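Side-chain contacts in beta-lactamase-related domain-containing protein (PDB 5TGF), which is of unconfirmed function but is probably a serine hydrolase of the beta-lactamase family and also binds calcium: residues A[88-93]-A[131-136]; A[216-221]-A[301-306]; A[273-278]-A[297-302]. All blocks are in the same frame, centred on the assembly; numbering follows the deposited sequence.

Contact 1. Residues A[88-93]-A[131-136]; sequences PQFRGD and EILSLD
In the helical part of this beta-lactamase-type fold, Leu-133, in the last part of helix 125-133, fits against the 3-10 turn 88-90 and the type II beta turn that runs from Phe-90 to Asp-93. CD1 sits over one face of the Phe-90 ring, 3.9 Å from the ring centroid and 12° off the normal, a CH-pi contact over the middle of the ring. CD2 turns to Gln-89, lying 3.7 Å from the backbone O and as far from NE2 of the extended side chain. CG of Leu-133 swings away from the backbone N (chi1 172°), which brings the two methyls to different residues of the turn. The carboxylate of Asp-93 comes alongside the same leucine, OD2 being 4.0 Å from Leu-133 CD1; its stronger polar partner is Lys-95, which forms a salt bridge with Asp-93 OD1. The lysine NZ also donates to the carbonyl O of Leu-133 and of Leu-135. Ile-154 of helix 150-163 and Val-129 also touch the Phe-90 side chain. Direct contact between the two segments is therefore dispersive, whereas polar bridging passes through Lys-95, whose charge probably offsets that of Asp-93 beside the carbonyls of Leu-133 and Leu-135.

Contact 2. Residues A[216-221]-A[301-306]; sequences MIYHNG and GVYGFF
Tyr-218, in the last turn of helix 207-218, lays its side chain across that of Tyr-303 on strand 302-307, the two crossing at about a right angle. Tyr-303 touches with one ring atom: CD2 lies 3.7 Å from Tyr-218 CG and 3.8 Å from Tyr-218 CB, so it meets the base of the other tyrosine instead of its hydroxyl end. The rings are inclined by 42° with centroids 5.5 Å apart, an oblique pairing. Tyr-303 takes the rotamer with CG between its backbone N and carbonyl carbon (chi1 62°), and Leu-214 and Lys-215 of helix 207-218 touch its side chain. The far end of Tyr-218 rests on the backbone of Gly-301: OH is 3.1 Å from Gly-301 CA, and CE1 is 3.9 Å from Gly-301 C. A glycine with positive phi thus meets the phenol through backbone atoms alone, which lets the hydroxyl approach closely. Within its own segment Tyr-218 puts CD2 over the centre of the His-219 ring, and His-219 NE2 is hydrogen-bonded to Asp-37. Ile-296 of the adjoining strand 293-297 touches both tyrosines. Just past Tyr-218 a Schellman motif closes the helix, with Asn-220 as its C-prime residue and Gly-221 N bonded to Met-216 O. The arrangement is helix-on-sheet packing, in which the C-terminal end of helix 207-218 is seated on the central antiparallel sheet where strand 302-307 begins, as expected of the alpha/beta part of a beta-lactamase-like fold.

Contact 3. Residues A[273-278]-A[297-302]; sequences LVDEAT and NKRDGV
The guanidinium of Arg-299 has the Asp-275 carboxylate at its edge, close to its own plane, and also makes a cation-pi interaction with Tyr-282. Carboxylate and guanidinium planes are 59° apart, so the two groups do not lie flat together in a two-pronged pair; a single corner, NH2, faces OD1 of Asp-275 at 3.6 Å. This is a salt bridge of loose geometry, without a hydrogen bond. The arginine chain is extended from CG to NE, which carries the charge across from the turn after strand 293-297 to the turn after strand 270-274. The other carboxylate oxygen, Asp-275 OD2, is turned to its own segment: through its anti lone pair it takes the hydroxyl of Thr-278 at 2.8 Å from OG1, and it accepts weakly from Thr-278 N. Asp-275 thus serves both its own turn and the arginine. Nearer the sheet, CD1 of Leu-273 lies 4.2 Å from ND2 of Asn-297, a light contact in which the amide's polar need is met by Gln-283 OE1. OD1 of Asn-297 accepts from Asp-300 N at 2.8 Å, with the donor tilted 37° out of the carbonyl plane; with CG anti to the backbone N (chi1 -174°), OD1 comes within reach of the N three residues on. This Asx motif lies within the loop of the hairpin between strands 293-297 and 302-307, which a G1 beta bulge closes: Gly-301 and Val-302 face Asn-297, and Asn-297 and Val-302 are bonded N to O both ways.

How the contacts relate
Contacts 2 and 3 share Gly-301 and Val-302 and reach the same six-stranded antiparallel sheet, their centres 13 Å apart. Contact 2 uses the glycine and the strand beyond to receive a helix, while contact 3 uses Asn-297 and Arg-299 of the same hairpin to meet the end of edge strand 270-274 and the turn after it; of these two contacts, the shared residues touch only in contact 2. Contact 1 belongs to the helical region on the opposite side of the chain's centre, with its centre 37 Å from that of contact 2 and 39 Å from that of contact 3. All three are packing contacts away from the calcium-binding residues Val-72, Thr-75 and Leu-77.

Contact 1. Residues A[88-93]-A[131-136]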
ATOM      1  N   PRO A  88      -2.279 -24.123  11.073  1.00 27.04           N
ATOM      2  CA  PRO A  88      -1.511 -25.323  11.404  1.00 27.82           C
ATOM      3  C   PRO A  88      -1.165 -26.217  10.207  1.00 24.67           C
ATOM      4  O   PRO A  88      -0.234 -27.025  10.309  1.00 24.35           O
ATOM      5  CB  PRO A  88      -2.392 -26.053  12.435  1.00 29.63           C
ATOM      6  CG  PRO A  88      -3.759 -25.487  12.256  1.00 33.40           C
ATOM      7  CD  PRO A  88      -3.561 -24.067  11.796  1.00 30.73           C
ATOM      8  N   GLN A  89      -1.814 -26.033   9.062  1.00 22.59           N
ATOM      9  CA  GLN A  89      -1.393 -26.737   7.879  1.00 25.52           C
ATOM     10  C   GLN A  89       0.029 -26.376   7.444  1.00 23.86           C
ATOM     11  O   GLN A  89       0.612 -27.098   6.636  1.00 21.69           O
ATOM     12  CB  GLN A  89      -2.418 -26.573   6.717  1.00 34.56           C
ATOM     13  CG  GLN A  89      -2.388 -25.241   5.973  1.00 42.53           C
ATOM     14  CD  GLN A  89      -3.343 -25.158   4.770  1.00 54.80           C
ATOM     15  OE1 GLN A  89      -3.832 -24.071   4.419  1.00 54.52           O
ATOM     16  NE2 GLN A  89      -3.593 -26.297   4.121  1.00 55.82           N
ATOM     17  N   PHE A  90       0.603 -25.297   7.981  1.00 20.49           N
ATOM     18  CA  PHE A  90       1.997 -24.930   7.654  1.00 22.91           C
ATOM     19  C   PHE A  90       3.061 -25.621   8.529  1.00 22.07           C
ATOM     20  O   PHE A  90       4.240 -25.440   8.277  1.00 21.92           O
ATOM     21  CB  PHE A  90       2.193 -23.401   7.751  1.00 21.94           C
ATOM     22  CG  PHE A  90       1.717 -22.642   6.541  1.00 21.48           C
ATOM     23  CD1 PHE A  90       0.371 -22.500   6.274  1.00 22.55           C
ATOM     24  CD2 PHE A  90       2.628 -22.067   5.670  1.00 21.68           C
ATOM     25  CE1 PHE A  90      -0.062 -21.823   5.147  1.00 23.69           C
ATOM     26  CE2 PHE A  90       2.206 -21.376   4.547  1.00 22.42           C
ATOM     27  CZ  PHE A  90       0.866 -21.260   4.281  1.00 23.54           C
ATOM     28  N   ARG A  91       2.659 -26.367   9.565  1.00 22.25           N
ATOM     29  CA  ARG A  91       3.639 -27.080  10.405  1.00 24.78           C
ATOM     30  C   ARG A  91       4.297 -28.171   9.568  1.00 26.20           C
ATOM     31  O   ARG A  91       3.636 -28.822   8.768  1.00 23.45           O
ATOM     32  CB  ARG A  91       2.978 -27.737  11.618  1.00 31.09           C
ATOM     33  CG  ARG A  91       2.598 -26.799  12.753  1.00 42.03           C
ATOM     34  CD  ARG A  91       3.808 -26.364  13.592  1.00 46.34           C
ATOM     35  NE  ARG A  91       3.419 -25.590  14.774  1.00 49.02           N
ATOM     36  CZ  ARG A  91       4.265 -24.922  15.561  1.00 44.50           C
ATOM     37  NH1 ARG A  91       5.583 -24.902  15.299  1.00 42.19           N
ATOM     38  NH2 ARG A  91       3.787 -24.252  16.607  1.00 43.34           N
ATOM     39  N   GLY A  92       5.611 -28.315   9.689  1.00 23.01           N
ATOM     40  CA  GLY A  92       6.348 -29.252   8.860  1.00 22.73           C
ATOM     41  C   GLY A  92       7.003 -28.621   7.651  1.00 23.66           C
ATOM     42  O   GLY A  92       7.810 -29.258   6.973  1.00 22.10           O
ATOM     43  N   ASP A  93       6.607 -27.384   7.354  1.00 24.86           N
ATOM     44  CA  ASP A  93       7.121 -26.621   6.224  1.00 26.60           C
ATOM     45  C   ASP A  93       8.007 -25.520   6.810  1.00 25.51           C
ATOM     46  O   ASP A  93       7.728 -24.975   7.879  1.00 25.58           O
ATOM     47  CB  ASP A  93       5.919 -26.043   5.448  1.00 27.90           C
ATOM     48  CG  ASP A  93       6.276 -25.584   4.041  1.00 34.24           C
ATOM     49  OD1 ASP A  93       6.808 -24.456   3.905  1.00 32.17           O
ATOM     50  OD2 ASP A  93       6.020 -26.339   3.078  1.00 33.09           O
ATOM     51  N   GLU A 131      -2.822 -23.169  -2.186  1.00 20.95           N
ATOM     52  CA  GLU A 131      -1.934 -23.195  -3.355  1.00 21.53           C
ATOM     53  C   GLU A 131      -0.539 -22.636  -3.035  1.00 21.61           C
ATOM     54  O   GLU A 131       0.476 -23.203  -3.457  1.00 23.20           O
ATOM     55  CB  GLU A 131      -2.526 -22.459  -4.530  1.00 24.67           C
ATOM     56  CG  GLU A 131      -1.594 -22.485  -5.742  1.00 30.01           C
ATOM     57  CD  GLU A 131      -2.299 -22.325  -7.067  1.00 31.78           C
ATOM     58  OE1 GLU A 131      -3.502 -21.948  -7.061  1.00 40.13           O
ATOM     59  OE2 GLU A 131      -1.646 -22.551  -8.116  1.00 31.78           O
ATOM     60  N   ILE A 132      -0.475 -21.566  -2.242  1.00 16.58           N
ATOM     61  CA  ILE A 132       0.819 -20.988  -1.894  1.00 18.12           C
ATOM     62  C   ILE A 132       1.653 -21.972  -1.039  1.00 17.55           C
ATOM     63  O   ILE A 132       2.879 -22.019  -1.154  1.00 18.97           O
ATOM     64  CB  ILE A 132       0.649 -19.628  -1.194  1.00 17.31           C
ATOM     65  CG1 ILE A 132      -0.005 -18.634  -2.158  1.00 16.11           C
ATOM     66  CG2 ILE A 132       1.997 -19.116  -0.647  1.00 18.51           C
ATOM     67  CD1 ILE A 132      -0.687 -17.491  -1.430  1.00 18.16           C
ATOM     68  N   LEU A 133       0.978 -22.777  -0.233  1.00 18.50           N
ATOM     69  CA  LEU A 133       1.652 -23.725   0.664  1.00 20.51           C
ATOM     70  C   LEU A 133       2.529 -24.708  -0.122  1.00 20.61           C
ATOM     71  O   LEU A 133       3.570 -25.095   0.356  1.00 21.34           O
ATOM     72  CB  LEU A 133       0.632 -24.478   1.526  1.00 22.25           C
ATOM     73  CG  LEU A 133       1.149 -25.644   2.392  1.00 25.09           C
ATOM     74  CD1 LEU A 133       2.200 -25.175   3.379  1.00 26.08           C
ATOM     75  CD2 LEU A 133       0.001 -26.307   3.110  1.00 29.11           C
ATOM     76  N   SER A 134       2.127 -25.056  -1.341  1.00 22.41           N
ATOM     77  CA  SER A 134       2.861 -26.012  -2.184  1.00 22.90           C
ATOM     78  C   SER A 134       4.172 -25.471  -2.766  1.00 25.51           C
ATOM     79  O   SER A 134       4.974 -26.240  -3.241  1.00 26.87           O
ATOM     80  CB  SER A 134       1.957 -26.506  -3.331  1.00 26.18           C
ATOM     81  OG  SER A 134       1.769 -25.471  -4.304  1.00 29.01           O
ATOM     82  N   LEU A 135       4.404 -24.161  -2.713  1.00 21.88           N
ATOM     83  CA  LEU A 135       5.520 -23.535  -3.421  1.00 19.99           C
ATOM     84  C   LEU A 135       6.768 -23.457  -2.545  1.00 21.69           C
ATOM     85  O   LEU A 135       6.721 -23.039  -1.395  1.00 19.87           O
ATOM     86  CB  LEU A 135       5.153 -22.109  -3.888  1.00 20.70           C
ATOM     87  CG  LEU A 135       3.969 -21.983  -4.863  1.00 22.72           C
ATOM     88  CD1 LEU A 135       3.608 -20.513  -5.072  1.00 22.76           C
ATOM     89  CD2 LEU A 135       4.225 -22.703  -6.189  1.00 24.92           C
ATOM     90  N   ASP A 136       7.902 -23.795  -3.133  1.00 24.73           N
ATOM     91  CA  ASP A 136       9.194 -23.574  -2.504  1.00 28.00           C
ATOM     92  C   ASP A 136       9.426 -22.085  -2.243  1.00 27.11           C
ATOM     93  O   ASP A 136       8.964 -21.188  -3.008  1.00 24.09           O
ATOM     94  CB  ASP A 136      10.333 -24.032  -3.430  1.00 32.51           C
ATOM     95  CG  ASP A 136      10.344 -25.531  -3.675  1.00 40.57           C
ATOM     96  OD1 ASP A 136       9.901 -26.314  -2.798  1.00 40.62           O
ATOM     97  OD2 ASP A 136      10.863 -25.921  -4.747  1.00 48.09           O
TER

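Contact 2. Residues A[216-221]-A[301-306]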
HETATM    1  N   MSE A 216      -7.057   9.357   8.646  1.00 17.87           N
HETATM    2  CA  MSE A 216      -6.933   8.469   9.789  1.00 19.07           C
HETATM    3  C   MSE A 216      -5.500   8.145  10.105  1.00 19.13           C
HETATM    4  O   MSE A 216      -5.092   8.191  11.268  1.00 18.94           O
HETATM    5  CB  MSE A 216      -7.775   7.207   9.568  1.00 21.37           C
HETATM    6  CG  MSE A 216      -7.791   6.293  10.803  1.00 22.16           C
HETATM    7 SE   MSE A 216      -6.369   4.927  10.728  0.73 21.82          SE
HETATM    8  CE  MSE A 216      -6.970   3.911   9.145  1.00 18.47           C
ATOM      9  N   ILE A 217      -4.716   7.733   9.101  1.00 16.99           N
ATOM     10  CA  ILE A 217      -3.330   7.388   9.331  1.00 15.45           C
ATOM     11  C   ILE A 217      -2.539   8.609   9.810  1.00 16.22           C
ATOM     12  O   ILE A 217      -1.678   8.488  10.694  1.00 18.32           O
ATOM     13  CB  ILE A 217      -2.682   6.802   8.026  1.00 16.22           C
ATOM     14  CG1 ILE A 217      -3.326   5.457   7.688  1.00 15.09           C
ATOM     15  CG2 ILE A 217      -1.202   6.587   8.183  1.00 16.39           C
ATOM     16  CD1 ILE A 217      -3.041   4.329   8.663  1.00 15.05           C
ATOM     17  N   TYR A 218      -2.786   9.746   9.178  1.00 16.36           N
ATOM     18  CA  TYR A 218      -2.105  11.004   9.497  1.00 20.08           C
ATOM     19  C   TYR A 218      -2.338  11.411  10.959  1.00 19.20           C
ATOM     20  O   TYR A 218      -1.466  12.013  11.583  1.00 20.23           O
ATOM     21  CB  TYR A 218      -2.569  12.133   8.567  1.00 20.42           C
ATOM     22  CG  TYR A 218      -1.813  13.430   8.836  1.00 21.67           C
ATOM     23  CD1 TYR A 218      -0.543  13.626   8.312  1.00 24.48           C
ATOM     24  CD2 TYR A 218      -2.367  14.452   9.616  1.00 26.94           C
ATOM     25  CE1 TYR A 218       0.188  14.779   8.580  1.00 26.23           C
ATOM     26  CE2 TYR A 218      -1.660  15.629   9.856  1.00 26.04           C
ATOM     27  CZ  TYR A 218      -0.369  15.764   9.337  1.00 28.41           C
ATOM     28  OH  TYR A 218       0.375  16.900   9.519  1.00 33.84           O
ATOM     29  N   HIS A 219      -3.509  11.107  11.487  1.00 17.31           N
ATOM     30  CA  HIS A 219      -3.809  11.343  12.888  1.00 21.80           C
ATOM     31  C   HIS A 219      -3.518  10.138  13.796  1.00 22.38           C
ATOM     32  O   HIS A 219      -4.154   9.957  14.856  1.00 20.60           O
ATOM     33  CB  HIS A 219      -5.247  11.822  13.012  1.00 22.62           C
ATOM     34  CG  HIS A 219      -5.475  13.168  12.408  1.00 26.05           C
ATOM     35  ND1 HIS A 219      -4.966  14.322  12.956  1.00 31.42           N
ATOM     36  CD2 HIS A 219      -6.118  13.544  11.280  1.00 28.42           C
ATOM     37  CE1 HIS A 219      -5.297  15.353  12.202  1.00 29.32           C
ATOM     38  NE2 HIS A 219      -6.001  14.910  11.181  1.00 30.08           N
ATOM     39  N   ASN A 220      -2.516   9.334  13.413  1.00 20.69           N
ATOM     40  CA  ASN A 220      -2.019   8.265  14.272  0.53 22.46           C
ATOM     41  C   ASN A 220      -3.144   7.308  14.676  1.00 22.02           C
ATOM     42  O   ASN A 220      -3.159   6.786  15.792  1.00 20.48           O
ATOM     43  CB  ASN A 220      -1.328   8.861  15.509  0.53 22.45           C
ATOM     44  CG  ASN A 220      -0.159   8.022  15.993  0.53 26.30           C
ATOM     45  OD1 ASN A 220       0.530   7.366  15.211  0.53 26.78           O
ATOM     46  ND2 ASN A 220       0.097   8.072  17.285  0.53 30.58           N
ATOM     47  N   GLY A 221      -4.084   7.091  13.757  1.00 21.79           N
ATOM     48  CA  GLY A 221      -5.130   6.094  13.939  1.00 19.74           C
ATOM     49  C   GLY A 221      -6.433   6.590  14.520  1.00 22.72           C
ATOM     50  O   GLY A 221      -7.372   5.800  14.653  1.00 22.44           O
ATOM     51  N   GLY A 301       3.567  18.373   6.875  1.00 20.85           N
ATOM     52  CA  GLY A 301       2.235  18.255   7.462  1.00 22.99           C
ATOM     53  C   GLY A 301       1.149  17.935   6.428  1.00 22.15           C
ATOM     54  O   GLY A 301       0.006  18.380   6.562  1.00 19.87           O
ATOM     55  N   VAL A 302       1.532  17.183   5.396  1.00 16.95           N
ATOM     56  CA  VAL A 302       0.713  16.938   4.230  1.00 18.65           C
ATOM     57  C   VAL A 302       0.288  15.457   4.138  1.00 18.67           C
ATOM     58  O   VAL A 302       1.088  14.538   4.430  1.00 15.98           O
ATOM     59  CB  VAL A 302       1.482  17.338   2.944  1.00 18.27           C
ATOM     60  CG1 VAL A 302       0.894  16.681   1.739  1.00 20.54           C
ATOM     61  CG2 VAL A 302       1.480  18.855   2.739  1.00 19.43           C
ATOM     62  N   TYR A 303      -0.960  15.230   3.741  1.00 18.50           N
ATOM     63  CA  TYR A 303      -1.316  13.979   3.078  1.00 17.94           C
ATOM     64  C   TYR A 303      -2.020  14.257   1.748  1.00 16.73           C
ATOM     65  O   TYR A 303      -2.635  15.310   1.562  1.00 17.07           O
ATOM     66  CB  TYR A 303      -2.096  13.040   3.999  1.00 18.87           C
ATOM     67  CG  TYR A 303      -3.431  13.569   4.477  1.00 20.28           C
ATOM     68  CD1 TYR A 303      -4.583  13.263   3.795  1.00 20.93           C
ATOM     69  CD2 TYR A 303      -3.536  14.325   5.641  1.00 19.84           C
ATOM     70  CE1 TYR A 303      -5.807  13.735   4.191  1.00 20.87           C
ATOM     71  CE2 TYR A 303      -4.782  14.766   6.089  1.00 22.70           C
ATOM     72  CZ  TYR A 303      -5.910  14.470   5.334  1.00 20.98           C
ATOM     73  OH  TYR A 303      -7.161  14.905   5.681  1.00 22.49           O
ATOM     74  N   GLY A 304      -1.774  13.396   0.760  1.00 14.86           N
ATOM     75  CA  GLY A 304      -2.398  13.510  -0.529  1.00 13.37           C
ATOM     76  C   GLY A 304      -2.606  12.189  -1.256  1.00 14.63           C
ATOM     77  O   GLY A 304      -1.973  11.145  -0.956  1.00 14.03           O
ATOM     78  N   PHE A 305      -3.367  12.267  -2.328  1.00 14.02           N
ATOM     79  CA  PHE A 305      -3.626  11.074  -3.127  1.00 13.71           C
ATOM     80  C   PHE A 305      -3.896  11.523  -4.542  1.00 13.70           C
ATOM     81  O   PHE A 305      -4.755  12.392  -4.772  1.00 13.63           O
ATOM     82  CB  PHE A 305      -4.802  10.299  -2.560  1.00 12.66           C
ATOM     83  CG  PHE A 305      -5.106   9.011  -3.294  1.00 13.41           C
ATOM     84  CD1 PHE A 305      -4.076   8.150  -3.670  1.00 14.57           C
ATOM     85  CD2 PHE A 305      -6.410   8.583  -3.451  1.00 14.44           C
ATOM     86  CE1 PHE A 305      -4.331   6.927  -4.263  1.00 15.71           C
ATOM     87  CE2 PHE A 305      -6.684   7.373  -4.059  1.00 15.00           C
ATOM     88  CZ  PHE A 305      -5.647   6.548  -4.488  1.00 15.35           C
ATOM     89  N   PHE A 306      -3.146  10.967  -5.490  1.00 12.34           N
ATOM     90  CA  PHE A 306      -3.493  11.054  -6.914  1.00 12.36           C
ATOM     91  C   PHE A 306      -4.025   9.692  -7.364  1.00 13.10           C
ATOM     92  O   PHE A 306      -3.342   8.636  -7.201  1.00 11.68           O
ATOM     93  CB  PHE A 306      -2.259  11.443  -7.739  1.00 12.68           C
ATOM     94  CG  PHE A 306      -2.440  11.342  -9.224  1.00 13.08           C
ATOM     95  CD1 PHE A 306      -3.173  12.308  -9.930  1.00 13.65           C
ATOM     96  CD2 PHE A 306      -1.824  10.338  -9.945  1.00 12.78           C
ATOM     97  CE1 PHE A 306      -3.284  12.236 -11.318  1.00 12.52           C
ATOM     98  CE2 PHE A 306      -1.952  10.252 -11.310  1.00 12.82           C
ATOM     99  CZ  PHE A 306      -2.710  11.192 -12.000  1.00 13.04           C
TER

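Contact 3. Residues A[273-278]-A[297-302]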
ATOM      1  N   LEU A 273      11.312   8.630   2.512  1.00 13.96           N
ATOM      2  CA  LEU A 273      12.334   9.537   3.056  1.00 15.15           C
ATOM      3  C   LEU A 273      12.475   9.261   4.553  1.00 15.54           C
ATOM      4  O   LEU A 273      11.463   9.222   5.307  1.00 14.70           O
ATOM      5  CB  LEU A 273      11.936  10.999   2.843  1.00 15.06           C
ATOM      6  CG  LEU A 273      11.606  11.440   1.431  1.00 14.51           C
ATOM      7  CD1 LEU A 273      11.074  12.883   1.417  1.00 17.58           C
ATOM      8  CD2 LEU A 273      12.852  11.304   0.574  1.00 17.49           C
ATOM      9  N   VAL A 274      13.735   9.179   4.995  1.00 17.06           N
ATOM     10  CA  VAL A 274      14.031   8.764   6.357  1.00 18.00           C
ATOM     11  C   VAL A 274      15.064   9.688   6.975  1.00 18.82           C
ATOM     12  O   VAL A 274      15.980  10.166   6.293  1.00 16.46           O
ATOM     13  CB  VAL A 274      14.517   7.291   6.365  1.00 20.03           C
ATOM     14  CG1 VAL A 274      14.980   6.860   7.731  1.00 24.20           C
ATOM     15  CG2 VAL A 274      13.389   6.353   5.942  1.00 21.44           C
ATOM     16  N   ASP A 275      14.844  10.016   8.243  1.00 18.32           N
ATOM     17  CA  ASP A 275      15.847  10.762   9.028  1.00 21.20           C
ATOM     18  C   ASP A 275      16.847   9.760   9.657  1.00 22.09           C
ATOM     19  O   ASP A 275      16.469   8.978  10.531  1.00 26.58           O
ATOM     20  CB  ASP A 275      15.150  11.592  10.103  1.00 20.42           C
ATOM     21  CG  ASP A 275      16.134  12.333  11.009  1.00 24.79           C
ATOM     22  OD1 ASP A 275      16.867  13.191  10.500  1.00 23.12           O
ATOM     23  OD2 ASP A 275      16.213  11.996  12.216  1.00 28.39           O
ATOM     24  N   GLU A 276      18.097   9.787   9.187  1.00 29.25           N
ATOM     25  CA  GLU A 276      19.168   8.887   9.680  1.00 39.97           C
ATOM     26  C   GLU A 276      19.344   8.930  11.208  1.00 39.01           C
ATOM     27  O   GLU A 276      19.401   7.896  11.851  1.00 46.42           O
ATOM     28  CB  GLU A 276      20.533   9.217   9.018  1.00 47.35           C
ATOM     29  CG  GLU A 276      20.776   8.604   7.631  1.00 52.00           C
ATOM     30  CD  GLU A 276      20.025   9.291   6.483  1.00 58.18           C
ATOM     31  OE1 GLU A 276      20.020   8.736   5.346  1.00 61.19           O
ATOM     32  OE2 GLU A 276      19.451  10.384   6.713  1.00 46.26           O
ATOM     33  N   ALA A 277      19.345  10.125  11.783  1.00 36.22           N
ATOM     34  CA  ALA A 277      19.668  10.298  13.202  1.00 36.94           C
ATOM     35  C   ALA A 277      18.664   9.595  14.117  1.00 37.31           C
ATOM     36  O   ALA A 277      19.050   9.063  15.160  1.00 40.62           O
ATOM     37  CB  ALA A 277      19.764  11.780  13.546  1.00 38.03           C
ATOM     38  N   THR A 278      17.389   9.572  13.716  1.00 29.25           N
ATOM     39  CA  THR A 278      16.341   8.975  14.522  1.00 26.97           C
ATOM     40  C   THR A 278      15.797   7.673  13.941  1.00 30.99           C
ATOM     41  O   THR A 278      15.032   6.990  14.614  1.00 31.27           O
ATOM     42  CB  THR A 278      15.127   9.898  14.688  1.00 26.14           C
ATOM     43  OG1 THR A 278      14.521  10.131  13.416  1.00 22.59           O
ATOM     44  CG2 THR A 278      15.500  11.215  15.356  1.00 28.62           C
ATOM     45  N   ASN A 297       3.673  13.252   4.065  1.00 13.46           N
ATOM     46  CA  ASN A 297       4.949  13.879   4.426  1.00 14.39           C
ATOM     47  C   ASN A 297       4.784  14.608   5.761  1.00 15.30           C
ATOM     48  O   ASN A 297       4.094  15.656   5.850  1.00 16.95           O
ATOM     49  CB  ASN A 297       5.441  14.819   3.330  1.00 13.44           C
ATOM     50  CG  ASN A 297       6.849  15.370   3.620  1.00 14.43           C
ATOM     51  OD1 ASN A 297       7.094  15.963   4.673  1.00 14.96           O
ATOM     52  ND2 ASN A 297       7.778  15.120   2.720  1.00 15.27           N
ATOM     53  N   LYS A 298       5.351  14.025   6.806  1.00 15.24           N
ATOM     54  CA  LYS A 298       5.150  14.568   8.152  1.00 19.48           C
ATOM     55  C   LYS A 298       5.819  15.927   8.362  1.00 22.97           C
ATOM     56  O   LYS A 298       5.371  16.692   9.178  1.00 20.56           O
ATOM     57  CB  LYS A 298       5.611  13.588   9.218  1.00 23.02           C
ATOM     58  CG  LYS A 298       4.828  12.281   9.204  1.00 24.15           C
ATOM     59  CD  LYS A 298       5.305  11.363  10.305  1.00 30.67           C
ATOM     60  CE  LYS A 298       4.937   9.920   9.999  1.00 35.49           C
ATOM     61  NZ  LYS A 298       5.050   9.076  11.204  1.00 43.00           N
ATOM     62  N   ARG A 299       6.916  16.187   7.668  1.00 20.65           N
ATOM     63  CA  ARG A 299       7.592  17.458   7.777  1.00 22.78           C
ATOM     64  C   ARG A 299       6.801  18.586   7.131  1.00 22.75           C
ATOM     65  O   ARG A 299       6.715  19.658   7.718  1.00 23.18           O
ATOM     66  CB  ARG A 299       8.971  17.374   7.156  1.00 23.97           C
ATOM     67  CG  ARG A 299       9.917  16.565   8.025  1.00 27.49           C
ATOM     68  CD  ARG A 299      11.347  16.960   7.744  1.00 29.79           C
ATOM     69  NE  ARG A 299      12.270  16.131   8.508  1.00 29.26           N
ATOM     70  CZ  ARG A 299      13.547  15.983   8.199  1.00 30.90           C
ATOM     71  NH1 ARG A 299      14.045  16.620   7.135  1.00 27.08           N
ATOM     72  NH2 ARG A 299      14.318  15.208   8.961  1.00 32.51           N
ATOM     73  N   ASP A 300       6.190  18.320   5.976  1.00 23.50           N
ATOM     74  CA  ASP A 300       5.242  19.256   5.332  1.00 22.36           C
ATOM     75  C   ASP A 300       3.917  19.376   6.082  1.00 22.01           C
ATOM     76  O   ASP A 300       3.198  20.315   5.869  1.00 20.93           O
ATOM     77  CB  ASP A 300       4.899  18.821   3.909  1.00 22.07           C
ATOM     78  CG  ASP A 300       6.101  18.778   2.976  1.00 27.39           C
ATOM     79  OD1 ASP A 300       7.096  19.467   3.290  1.00 27.57           O
ATOM     80  OD2 ASP A 300       6.023  18.058   1.923  1.00 25.20           O
ATOM     81  N   GLY A 301       3.567  18.373   6.875  1.00 20.85           N
ATOM     82  CA  GLY A 301       2.235  18.255   7.462  1.00 22.99           C
ATOM     83  C   GLY A 301       1.149  17.935   6.428  1.00 22.15           C
ATOM     84  O   GLY A 301       0.006  18.380   6.562  1.00 19.87           O
ATOM     85  N   VAL A 302       1.532  17.183   5.396  1.00 16.95           N
ATOM     86  CA  VAL A 302       0.713  16.938   4.230  1.00 18.65           C
ATOM     87  C   VAL A 302       0.288  15.457   4.138  1.00 18.67           C
ATOM     88  O   VAL A 302       1.088  14.538   4.430  1.00 15.98           O
ATOM     89  CB  VAL A 302       1.482  17.338   2.944  1.00 18.27           C
ATOM     90  CG1 VAL A 302       0.894  16.681   1.739  1.00 20.54           C
ATOM     91  CG2 VAL A 302       1.480  18.855   2.739  1.00 19.43           C
TER